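Local coordinates for protein zinc chaperone AztD (Citrobacter koseri, PDB 6CMK) that carries zinc in the periplasm as a chaperone and passes one zinc ion directly to the solute-binding protein AztC, at residues B[31-39]-B[106-114]; B[73-81]-B[90-98]. All coordinates share one frame; numbering follows the deposited sequence.

Contact 1 of 2, residues B[31-39]-B[106-114]. With ZN (zinc ion), chain I.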
ATOM      1  N   GLU B  31       6.815  -3.846 -20.271  1.00 40.05           N
ATOM      2  CA  GLU B  31       6.330  -5.178 -19.928  1.00 53.22           C
ATOM      3  C   GLU B  31       5.888  -5.254 -18.468  1.00 46.97           C
ATOM      4  O   GLU B  31       6.041  -4.298 -17.710  1.00 46.63           O
ATOM      5  CB  GLU B  31       7.409  -6.227 -20.198  1.00 61.50           C
ATOM      6  CG  GLU B  31       8.539  -6.206 -19.182  1.00 72.19           C
ATOM      7  CD  GLU B  31       9.610  -7.237 -19.475  1.00 76.38           C
ATOM      8  OE1 GLU B  31       9.296  -8.258 -20.121  1.00 78.72           O
ATOM      9  OE2 GLU B  31      10.768  -7.023 -19.059  1.00 75.56           O
ATOM     10  N   ASP B  32       5.357  -6.411 -18.082  1.00 31.46           N
ATOM     11  CA  ASP B  32       4.809  -6.652 -16.752  1.00 26.93           C
ATOM     12  C   ASP B  32       5.633  -7.753 -16.097  1.00 31.26           C
ATOM     13  O   ASP B  32       5.692  -8.873 -16.615  1.00 31.29           O
ATOM     14  CB  ASP B  32       3.337  -7.053 -16.863  1.00 34.17           C
ATOM     15  CG  ASP B  32       2.554  -6.748 -15.620  1.00 50.12           C
ATOM     16  OD1 ASP B  32       2.761  -7.440 -14.602  1.00 61.39           O
ATOM     17  OD2 ASP B  32       1.727  -5.814 -15.666  1.00 52.22           O
ATOM     18  N   VAL B  33       6.273  -7.444 -14.970  1.00 24.18           N
ATOM     19  CA  VAL B  33       7.269  -8.335 -14.388  1.00 21.20           C
ATOM     20  C   VAL B  33       6.852  -8.708 -12.977  1.00 21.67           C
ATOM     21  O   VAL B  33       6.530  -7.835 -12.164  1.00 19.01           O
ATOM     22  CB  VAL B  33       8.668  -7.702 -14.381  1.00 28.51           C
ATOM     23  CG1 VAL B  33       9.665  -8.654 -13.727  1.00 34.63           C
ATOM     24  CG2 VAL B  33       9.083  -7.376 -15.801  1.00 29.02           C
ATOM     25  N   THR B  34       6.884 -10.007 -12.700  1.00 17.10           N
ATOM     26  CA  THR B  34       6.658 -10.573 -11.377  1.00 19.39           C
ATOM     27  C   THR B  34       7.998 -11.024 -10.822  1.00 15.16           C
ATOM     28  O   THR B  34       8.765 -11.698 -11.516  1.00 21.36           O
ATOM     29  CB  THR B  34       5.693 -11.764 -11.439  1.00 25.02           C
ATOM     30  OG1 THR B  34       4.409 -11.332 -11.907  1.00 22.70           O
ATOM     31  CG2 THR B  34       5.532 -12.407 -10.070  1.00 19.46           C
ATOM     32  N   ALA B  35       8.287 -10.655  -9.580  1.00 13.41           N
ATOM     33  CA  ALA B  35       9.564 -11.058  -9.003  1.00 18.38           C
ATOM     34  C   ALA B  35       9.403 -11.228  -7.506  1.00 14.98           C
ATOM     35  O   ALA B  35       8.886 -10.333  -6.827  1.00 13.29           O
ATOM     36  CB  ALA B  35      10.668 -10.038  -9.309  1.00 19.91           C
ATOM     37  N   TRP B  36       9.837 -12.384  -7.006  1.00 16.30           N
ATOM     38  CA  TRP B  36       9.843 -12.673  -5.579  1.00 15.20           C
ATOM     39  C   TRP B  36      11.143 -13.381  -5.224  1.00 14.01           C
ATOM     40  O   TRP B  36      11.646 -14.199  -6.001  1.00 17.01           O
ATOM     41  CB  TRP B  36       8.672 -13.561  -5.161  1.00 14.84           C
ATOM     42  CG  TRP B  36       7.295 -12.947  -5.296  1.00 13.30           C
ATOM     43  CD1 TRP B  36       6.598 -12.751  -6.450  1.00 14.58           C
ATOM     44  CD2 TRP B  36       6.446 -12.506  -4.235  1.00 15.71           C
ATOM     45  NE1 TRP B  36       5.366 -12.205  -6.180  1.00 15.66           N
ATOM     46  CE2 TRP B  36       5.250 -12.039  -4.824  1.00 13.85           C
ATOM     47  CE3 TRP B  36       6.579 -12.447  -2.851  1.00 13.42           C
ATOM     48  CZ2 TRP B  36       4.204 -11.533  -4.072  1.00 13.22           C
ATOM     49  CZ3 TRP B  36       5.532 -11.941  -2.108  1.00 12.12           C
ATOM     50  CH2 TRP B  36       4.363 -11.490  -2.724  1.00 12.52           C
ATOM     51  N   ARG B  37      11.669 -13.082  -4.038  1.00 15.52           N
ATOM     52  CA  ARG B  37      12.948 -13.621  -3.600  1.00 15.68           C
ATOM     53  C   ARG B  37      12.850 -14.127  -2.174  1.00 13.98           C
ATOM     54  O   ARG B  37      12.180 -13.522  -1.333  1.00 13.23           O
ATOM     55  CB  ARG B  37      14.037 -12.562  -3.718  1.00 15.87           C
ATOM     56  CG  ARG B  37      14.377 -12.293  -5.160  1.00 17.78           C
ATOM     57  CD  ARG B  37      15.266 -11.094  -5.345  1.00 19.17           C
ATOM     58  NE  ARG B  37      15.494 -10.870  -6.764  1.00 19.69           N
ATOM     59  CZ  ARG B  37      16.314  -9.956  -7.260  1.00 22.21           C
ATOM     60  NH1 ARG B  37      16.991  -9.160  -6.450  1.00 21.84           N
ATOM     61  NH2 ARG B  37      16.455  -9.842  -8.573  1.00 23.64           N
ATOM     62  N   LEU B  38      13.504 -15.258  -1.928  1.00 13.30           N
ATOM     63  CA  LEU B  38      13.662 -15.822  -0.600  1.00 17.86           C
ATOM     64  C   LEU B  38      15.023 -15.445  -0.045  1.00 16.14           C
ATOM     65  O   LEU B  38      16.024 -15.451  -0.764  1.00 17.14           O
ATOM     66  CB  LEU B  38      13.564 -17.348  -0.622  1.00 13.81           C
ATOM     67  CG  LEU B  38      12.380 -17.964  -1.357  1.00 14.19           C
ATOM     68  CD1 LEU B  38      12.511 -19.496  -1.366  1.00 19.47           C
ATOM     69  CD2 LEU B  38      11.095 -17.519  -0.706  1.00 20.17           C
ATOM     70  N   PHE B  39      15.058 -15.167   1.250  1.00 14.77           N
ATOM     71  CA  PHE B  39      16.299 -14.953   1.977  1.00 14.65           C
ATOM     72  C   PHE B  39      16.335 -15.973   3.099  1.00 15.34           C
ATOM     73  O   PHE B  39      15.413 -16.027   3.917  1.00 14.32           O
ATOM     74  CB  PHE B  39      16.377 -13.512   2.486  1.00 14.48           C
ATOM     75  CG  PHE B  39      16.388 -12.512   1.373  1.00 14.65           C
ATOM     76  CD1 PHE B  39      15.213 -12.172   0.734  1.00 15.59           C
ATOM     77  CD2 PHE B  39      17.575 -11.970   0.919  1.00 15.54           C
ATOM     78  CE1 PHE B  39      15.211 -11.285  -0.316  1.00 20.15           C
ATOM     79  CE2 PHE B  39      17.580 -11.075  -0.132  1.00 17.07           C
ATOM     80  CZ  PHE B  39      16.399 -10.737  -0.747  1.00 15.88           C
ATOM     81  N   ASP B 106       5.039   0.377 -10.477  1.00 16.97           N
ATOM     82  CA  ASP B 106       6.283   0.086 -11.167  1.00 17.17           C
ATOM     83  C   ASP B 106       7.133  -0.807 -10.277  1.00 17.83           C
ATOM     84  O   ASP B 106       7.122  -0.666  -9.055  1.00 17.58           O
ATOM     85  CB  ASP B 106       7.066   1.360 -11.471  1.00 26.02           C
ATOM     86  CG  ASP B 106       6.400   2.226 -12.513  1.00 36.11           C
ATOM     87  OD1 ASP B 106       5.295   1.866 -12.972  1.00 32.14           O
ATOM     88  OD2 ASP B 106       6.991   3.268 -12.864  1.00 34.54           O
ATOM     89  N   ILE B 107       7.879  -1.717 -10.895  1.00 19.52           N
ATOM     90  CA  ILE B 107       8.797  -2.593 -10.164  1.00 21.24           C
ATOM     91  C   ILE B 107      10.219  -2.332 -10.651  1.00 19.57           C
ATOM     92  O   ILE B 107      10.487  -2.342 -11.860  1.00 18.57           O
ATOM     93  CB  ILE B 107       8.413  -4.082 -10.304  1.00 16.85           C
ATOM     94  CG1 ILE B 107       9.296  -4.946  -9.396  1.00 20.65           C
ATOM     95  CG2 ILE B 107       8.494  -4.555 -11.753  1.00 18.11           C
ATOM     96  CD1 ILE B 107       8.910  -6.435  -9.380  1.00 18.35           C
ATOM     97  N   ASP B 108      11.121  -2.080  -9.700  1.00 17.61           N
ATOM     98  CA  ASP B 108      12.546  -1.883  -9.952  1.00 20.66           C
ATOM     99  C   ASP B 108      13.291  -3.117  -9.468  1.00 23.60           C
ATOM    100  O   ASP B 108      13.234  -3.441  -8.277  1.00 23.54           O
ATOM    101  CB  ASP B 108      13.073  -0.651  -9.221  1.00 21.31           C
ATOM    102  CG  ASP B 108      12.490   0.649  -9.747  1.00 34.00           C
ATOM    103  OD1 ASP B 108      11.989   0.673 -10.889  1.00 36.06           O
ATOM    104  OD2 ASP B 108      12.551   1.653  -9.008  1.00 37.94           O
ATOM    105  N   ILE B 109      14.010  -3.778 -10.373  1.00 22.60           N
ATOM    106  CA  ILE B 109      14.684  -5.038 -10.080  1.00 23.14           C
ATOM    107  C   ILE B 109      16.180  -4.851 -10.287  1.00 31.67           C
ATOM    108  O   ILE B 109      16.622  -4.441 -11.366  1.00 27.98           O
ATOM    109  CB  ILE B 109      14.155  -6.193 -10.947  1.00 21.08           C
ATOM    110  CG1 ILE B 109      12.680  -6.454 -10.638  1.00 20.46           C
ATOM    111  CG2 ILE B 109      14.959  -7.464 -10.696  1.00 26.89           C
ATOM    112  CD1 ILE B 109      11.994  -7.322 -11.656  1.00 30.39           C
ATOM    113  N   ASP B 110      16.956  -5.172  -9.259  1.00 18.79           N
ATOM    114  CA  ASP B 110      18.409  -5.191  -9.347  1.00 25.14           C
ATOM    115  C   ASP B 110      18.913  -6.435  -8.635  1.00 22.93           C
ATOM    116  O   ASP B 110      18.155  -7.126  -7.946  1.00 21.49           O
ATOM    117  CB  ASP B 110      19.026  -3.933  -8.723  1.00 31.02           C
ATOM    118  CG  ASP B 110      18.458  -2.657  -9.305  1.00 68.86           C
ATOM    119  OD1 ASP B 110      18.510  -2.498 -10.543  1.00 82.80           O
ATOM    120  OD2 ASP B 110      17.950  -1.818  -8.529  1.00 78.82           O
ATOM    121  N   ALA B 111      20.203  -6.722  -8.801  1.00 24.47           N
ATOM    122  CA  ALA B 111      20.796  -7.831  -8.073  1.00 27.10           C
ATOM    123  C   ALA B 111      20.739  -7.546  -6.575  1.00 20.91           C
ATOM    124  O   ALA B 111      20.888  -6.393  -6.158  1.00 24.81           O
ATOM    125  CB  ALA B 111      22.247  -8.057  -8.492  1.00 29.46           C
ATOM    126  N   PRO B 112      20.513  -8.557  -5.742  1.00 18.31           N
ATOM    127  CA  PRO B 112      20.604  -8.341  -4.296  1.00 19.04           C
ATOM    128  C   PRO B 112      22.041  -8.017  -3.925  1.00 18.07           C
ATOM    129  O   PRO B 112      22.981  -8.432  -4.601  1.00 23.65           O
ATOM    130  CB  PRO B 112      20.148  -9.682  -3.705  1.00 23.01           C
ATOM    131  CG  PRO B 112      20.510 -10.682  -4.770  1.00 21.65           C
ATOM    132  CD  PRO B 112      20.293  -9.973  -6.077  1.00 21.31           C
ATOM    133  N   LYS B 113      22.215  -7.242  -2.859  1.00 22.75           N
ATOM    134  CA  LYS B 113      23.570  -6.896  -2.456  1.00 23.86           C
ATOM    135  C   LYS B 113      23.648  -6.618  -0.962  1.00 20.08           C
ATOM    136  O   LYS B 113      22.677  -6.197  -0.325  1.00 20.55           O
ATOM    137  CB  LYS B 113      24.092  -5.691  -3.251  1.00 39.20           C
ATOM    138  CG  LYS B 113      23.368  -4.383  -2.994  1.00 42.58           C
ATOM    139  CD  LYS B 113      23.897  -3.285  -3.904  1.00 62.20           C
ATOM    140  CE  LYS B 113      22.958  -2.088  -3.957  1.00 89.59           C
ATOM    141  NZ  LYS B 113      21.692  -2.380  -4.686  1.00103.40           N
ATOM    142  N   LEU B 114      24.827  -6.875  -0.412  1.00 18.26           N
ATOM    143  CA  LEU B 114      25.113  -6.514   0.966  1.00 18.07           C
ATOM    144  C   LEU B 114      25.361  -5.016   1.032  1.00 28.15           C
ATOM    145  O   LEU B 114      26.198  -4.487   0.294  1.00 34.29           O
ATOM    146  CB  LEU B 114      26.338  -7.270   1.474  1.00 23.40           C
ATOM    147  CG  LEU B 114      26.166  -8.382   2.504  1.00 35.76           C
ATOM    148  CD1 LEU B 114      27.532  -8.977   2.799  1.00 38.52           C
ATOM    149  CD2 LEU B 114      25.527  -7.879   3.784  1.00 27.63           C
TER
HETATM  150 ZN    ZN I 502       4.299   3.725 -13.593  0.64 37.79          ZN

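Contact 2 of 2, residues B[73-81]-B[90-98]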
ATOM      1  N   SER B  73      11.827  -5.440   5.691  1.00 14.85           N
ATOM      2  CA  SER B  73      11.119  -4.180   5.834  1.00 13.41           C
ATOM      3  C   SER B  73       9.731  -4.292   5.219  1.00 15.99           C
ATOM      4  O   SER B  73       9.458  -5.174   4.402  1.00 15.42           O
ATOM      5  CB  SER B  73      11.874  -3.049   5.148  1.00 14.61           C
ATOM      6  OG  SER B  73      11.837  -3.230   3.745  1.00 13.95           O
ATOM      7  N   GLU B  74       8.854  -3.376   5.618  1.00 11.76           N
ATOM      8  CA  GLU B  74       7.522  -3.329   5.015  1.00 15.59           C
ATOM      9  C   GLU B  74       7.599  -3.101   3.510  1.00 16.05           C
ATOM     10  O   GLU B  74       6.862  -3.738   2.743  1.00 15.49           O
ATOM     11  CB  GLU B  74       6.682  -2.243   5.688  1.00 14.38           C
ATOM     12  CG  GLU B  74       6.289  -2.584   7.109  1.00 18.69           C
ATOM     13  CD  GLU B  74       5.276  -1.641   7.709  1.00 24.32           C
ATOM     14  OE1 GLU B  74       5.281  -0.434   7.365  1.00 18.11           O
ATOM     15  OE2 GLU B  74       4.469  -2.120   8.540  1.00 25.67           O
ATOM     16  N   SER B  75       8.472  -2.192   3.064  1.00 15.57           N
ATOM     17  CA  SER B  75       8.621  -1.940   1.636  1.00 12.60           C
ATOM     18  C   SER B  75       9.169  -3.148   0.903  1.00 17.86           C
ATOM     19  O   SER B  75       9.027  -3.227  -0.322  1.00 16.99           O
ATOM     20  CB  SER B  75       9.558  -0.759   1.386  1.00 15.99           C
ATOM     21  OG  SER B  75      10.914  -1.139   1.565  1.00 15.25           O
ATOM     22  N   GLY B  76       9.836  -4.058   1.624  1.00 13.23           N
ATOM     23  CA  GLY B  76      10.542  -5.174   1.040  1.00 13.46           C
ATOM     24  C   GLY B  76      11.873  -4.836   0.405  1.00 14.04           C
ATOM     25  O   GLY B  76      12.504  -5.726  -0.177  1.00 15.72           O
ATOM     26  N   ALA B  77      12.328  -3.587   0.490  1.00 14.01           N
ATOM     27  CA  ALA B  77      13.567  -3.224  -0.177  1.00 16.92           C
ATOM     28  C   ALA B  77      14.797  -3.628   0.627  1.00 14.04           C
ATOM     29  O   ALA B  77      15.886  -3.723   0.054  1.00 16.18           O
ATOM     30  CB  ALA B  77      13.604  -1.720  -0.459  1.00 17.36           C
ATOM     31  N   THR B  78      14.656  -3.876   1.931  1.00 15.73           N
ATOM     32  CA  THR B  78      15.796  -4.248   2.760  1.00 14.61           C
ATOM     33  C   THR B  78      15.471  -5.474   3.592  1.00 14.05           C
ATOM     34  O   THR B  78      14.327  -5.672   4.013  1.00 15.05           O
ATOM     35  CB  THR B  78      16.225  -3.101   3.682  1.00 17.76           C
ATOM     36  OG1 THR B  78      15.141  -2.723   4.533  1.00 20.39           O
ATOM     37  CG2 THR B  78      16.677  -1.904   2.862  1.00 22.93           C
ATOM     38  N   ILE B  79      16.502  -6.303   3.775  1.00 14.20           N
ATOM     39  CA  ILE B  79      16.511  -7.478   4.632  1.00 16.14           C
ATOM     40  C   ILE B  79      17.566  -7.227   5.696  1.00 14.52           C
ATOM     41  O   ILE B  79      18.685  -6.823   5.369  1.00 16.20           O
ATOM     42  CB  ILE B  79      16.872  -8.758   3.851  1.00 16.98           C
ATOM     43  CG1 ILE B  79      15.998  -8.938   2.609  1.00 19.79           C
ATOM     44  CG2 ILE B  79      16.825  -9.978   4.762  1.00 19.94           C
ATOM     45  CD1 ILE B  79      14.556  -9.093   2.912  1.00 17.77           C
ATOM     46  N   PHE B  80      17.221  -7.458   6.951  1.00 15.40           N
ATOM     47  CA  PHE B  80      18.170  -7.311   8.046  1.00 16.91           C
ATOM     48  C   PHE B  80      18.488  -8.676   8.635  1.00 15.12           C
ATOM     49  O   PHE B  80      17.598  -9.508   8.823  1.00 17.25           O
ATOM     50  CB  PHE B  80      17.625  -6.355   9.108  1.00 16.74           C
ATOM     51  CG  PHE B  80      17.561  -4.930   8.630  1.00 19.58           C
ATOM     52  CD1 PHE B  80      16.507  -4.500   7.855  1.00 24.39           C
ATOM     53  CD2 PHE B  80      18.573  -4.038   8.924  1.00 28.64           C
ATOM     54  CE1 PHE B  80      16.453  -3.189   7.396  1.00 24.05           C
ATOM     55  CE2 PHE B  80      18.527  -2.731   8.469  1.00 32.71           C
ATOM     56  CZ  PHE B  80      17.460  -2.311   7.703  1.00 27.31           C
ATOM     57  N   ALA B  81      19.772  -8.900   8.888  1.00 17.37           N
ATOM     58  CA  ALA B  81      20.288 -10.182   9.356  1.00 17.30           C
ATOM     59  C   ALA B  81      20.880  -9.948  10.743  1.00 16.30           C
ATOM     60  O   ALA B  81      21.993  -9.423  10.878  1.00 17.58           O
ATOM     61  CB  ALA B  81      21.315 -10.744   8.377  1.00 20.70           C
ATOM     62  N   SER B  90      23.570  -7.077   9.991  1.00 18.03           N
ATOM     63  CA  SER B  90      23.932  -6.775   8.615  1.00 18.07           C
ATOM     64  C   SER B  90      22.677  -6.419   7.844  1.00 17.86           C
ATOM     65  O   SER B  90      21.564  -6.771   8.236  1.00 20.98           O
ATOM     66  CB  SER B  90      24.622  -7.960   7.936  1.00 22.88           C
ATOM     67  OG  SER B  90      25.822  -8.303   8.592  1.00 23.21           O
ATOM     68  N   THR B  91      22.871  -5.720   6.730  1.00 17.64           N
ATOM     69  CA  THR B  91      21.760  -5.201   5.949  1.00 16.10           C
ATOM     70  C   THR B  91      21.951  -5.561   4.488  1.00 15.72           C
ATOM     71  O   THR B  91      23.035  -5.378   3.928  1.00 15.63           O
ATOM     72  CB  THR B  91      21.650  -3.693   6.126  1.00 25.83           C
ATOM     73  OG1 THR B  91      22.718  -3.047   5.432  1.00 46.13           O
ATOM     74  CG2 THR B  91      21.747  -3.363   7.594  1.00 24.38           C
ATOM     75  N   ILE B  92      20.882  -6.055   3.874  1.00 20.86           N
ATOM     76  CA  ILE B  92      20.876  -6.520   2.496  1.00 17.51           C
ATOM     77  C   ILE B  92      19.852  -5.697   1.724  1.00 18.55           C
ATOM     78  O   ILE B  92      18.714  -5.528   2.179  1.00 17.79           O
ATOM     79  CB  ILE B  92      20.531  -8.021   2.424  1.00 17.76           C
ATOM     80  CG1 ILE B  92      21.645  -8.862   3.052  1.00 21.11           C
ATOM     81  CG2 ILE B  92      20.282  -8.469   0.980  1.00 21.12           C
ATOM     82  CD1 ILE B  92      21.226 -10.302   3.361  1.00 23.69           C
ATOM     83  N   ALA B  93      20.251  -5.196   0.559  1.00 16.36           N
ATOM     84  CA  ALA B  93      19.284  -4.640  -0.380  1.00 15.57           C
ATOM     85  C   ALA B  93      18.693  -5.791  -1.178  1.00 14.59           C
ATOM     86  O   ALA B  93      19.415  -6.519  -1.867  1.00 17.19           O
ATOM     87  CB  ALA B  93      19.928  -3.609  -1.300  1.00 19.69           C
ATOM     88  N   SER B  94      17.383  -5.977  -1.058  1.00 17.09           N
ATOM     89  CA  SER B  94      16.754  -7.145  -1.660  1.00 18.60           C
ATOM     90  C   SER B  94      16.847  -7.121  -3.176  1.00 16.04           C
ATOM     91  O   SER B  94      16.828  -8.181  -3.818  1.00 18.08           O
ATOM     92  CB  SER B  94      15.295  -7.206  -1.239  1.00 13.88           C
ATOM     93  OG  SER B  94      14.569  -6.163  -1.869  1.00 16.14           O
ATOM     94  N   GLY B  95      16.924  -5.935  -3.762  1.00 18.00           N
ATOM     95  CA  GLY B  95      16.923  -5.797  -5.197  1.00 17.61           C
ATOM     96  C   GLY B  95      15.545  -5.727  -5.812  1.00 17.89           C
ATOM     97  O   GLY B  95      15.434  -5.756  -7.041  1.00 22.20           O
ATOM     98  N   ILE B  96      14.490  -5.670  -5.003  1.00 18.70           N
ATOM     99  CA  ILE B  96      13.128  -5.511  -5.496  1.00 19.19           C
ATOM    100  C   ILE B  96      12.510  -4.333  -4.765  1.00 17.82           C
ATOM    101  O   ILE B  96      12.447  -4.328  -3.531  1.00 20.53           O
ATOM    102  CB  ILE B  96      12.273  -6.775  -5.297  1.00 15.37           C
ATOM    103  CG1 ILE B  96      12.892  -7.958  -6.050  1.00 15.49           C
ATOM    104  CG2 ILE B  96      10.848  -6.507  -5.785  1.00 16.47           C
ATOM    105  CD1 ILE B  96      12.221  -9.306  -5.781  1.00 16.04           C
ATOM    106  N   ALA B  97      12.054  -3.337  -5.520  1.00 19.30           N
ATOM    107  CA  ALA B  97      11.404  -2.185  -4.935  1.00 16.12           C
ATOM    108  C   ALA B  97      10.287  -1.725  -5.862  1.00 15.66           C
ATOM    109  O   ALA B  97      10.300  -2.000  -7.065  1.00 19.90           O
ATOM    110  CB  ALA B  97      12.409  -1.051  -4.677  1.00 20.74           C
ATOM    111  N   PHE B  98       9.313  -1.033  -5.282  1.00 18.32           N
ATOM    112  CA  PHE B  98       8.128  -0.614  -6.010  1.00 14.46           C
ATOM    113  C   PHE B  98       7.892   0.885  -5.911  1.00 19.21           C
ATOM    114  O   PHE B  98       8.373   1.566  -4.999  1.00 18.95           O
ATOM    115  CB  PHE B  98       6.889  -1.344  -5.503  1.00 14.74           C
ATOM    116  CG  PHE B  98       6.948  -2.825  -5.704  1.00 14.40           C
ATOM    117  CD1 PHE B  98       6.628  -3.386  -6.932  1.00 19.70           C
ATOM    118  CD2 PHE B  98       7.344  -3.655  -4.662  1.00 15.14           C
ATOM    119  CE1 PHE B  98       6.672  -4.771  -7.121  1.00 16.11           C
ATOM    120  CE2 PHE B  98       7.393  -5.030  -4.848  1.00 16.34           C
ATOM    121  CZ  PHE B  98       7.069  -5.583  -6.072  1.00 16.05           C
TER
HETATM  122  O   HOH W   1       9.314  -0.941  -2.296  1.00 20.68           O
HETATM  123  O   HOH W   2       9.995  -4.733  -2.397  1.00 21.60           O
HETATM  124  O   HOH W   3      16.636  -3.208  -2.620  1.00 20.00           O

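Contact 1 of 2, residues B[31-39]-B[106-114]
V33 and A35 meet I107 and I109 in a small apolar seam between two sheets that are not paired edge to edge: the axes of strands 32-39 and 106-109 approach to 8.0 Å at an angle of 57°. The end of I109, CD1, lies against both partners, pressed tightly on V33 CG1 at 3.4 Å and resting on A35 CB at 3.8 Å. A35 CB also touches I107 CD1 (4.0 Å), while I107 CG2 sits beside V33 CB.

The polar part belongs to R37. Its chain runs extended from CG to NE and delivers the guanidinium edge to the carbonyl of D110. R37 NH1 donates to D110 O over 2.8 Å, almost in line with the C=O bond; NH2 adds a weak bond to the same oxygen. P112 CD (3.4 Å from R37 NH1) and I109 CG2 flank the group obliquely, and NH1 also bonds to S94 O.

At the start of 106-114, D106 OD1 binds zinc at 2.2 Å together with H101 ND1, and H405 NE2 hydrogen-bonds to the same carboxylate oxygen. The contact joins two adjacent blades of the beta propeller: strand 32-42 pairs with 392-403 in one sheet, 105-109 with 88-100 in the next, and I96 packs on A35 and R37.

Contact 2 of 2, residues B[73-81]-B[90-98]
G76 O takes a bond directly from S94 OG at 2.7 Å, in the carbonyl plane and on a lone pair. With chi1 at 70°, that hydroxyl sits between the backbone N and carbonyl carbon of S94, where S94 OG also accepts from I96 N (3.2 Å), an ST turn. Just before G76, S75 O reaches I96 O and F98 N through one water each, and S75 OG accepts from A77 N in a second ST turn. A77 O receives S94 N (2.9 Å), the donor standing 46° above the carbonyl plane, and a water that links it to G95 N.

T78 then begins the regular antiparallel ladder, as a non-hydrogen-bonded pair with A93; its OG1 bonds to E149. I79 and I92 form a hydrogen-bonded pair, I79 N to I92 O and I92 N to I79 O, each 2.8 Å, their CB atoms 4.0 Å apart. F80 lies alongside T91, whose CG2 meets F80 ring atom CE2 obliquely at 3.4 Å while its OG1 bonds to L117 O. A81 follows in a hydrogen-bonded pair with S90, and Q83 binds both A81 O and S90 OG.

This beta hairpin forms the middle of a propeller blade. F39 of strand 32-42 packs on I79, I92 and S94, whereas the T78 and F80 face turns toward L153 of helix 149-153 and the F127 ring.

Starting at the N terminus, strand 32-42 enters the sheet completed by C-terminal strand 392-403, sealing the propeller ring. After 47-52 and 58-63 of that sheet, the chain passes to the next blade, where contact 2 closes a hairpin with eight residues between its segments. It nests inside the 66-residue loop that contact 1 closes when 106-114 comes back against 31-39. Their centres lie about 10 Å apart, and both reach the same sheet, in which strand 88-100 neighbours 105-109 and 113-120, with probable bonds from D108 N to A97 O and D110 N to G95 O. Contact 2 holds one blade together from within; contact 1 ties it to the blade containing both termini.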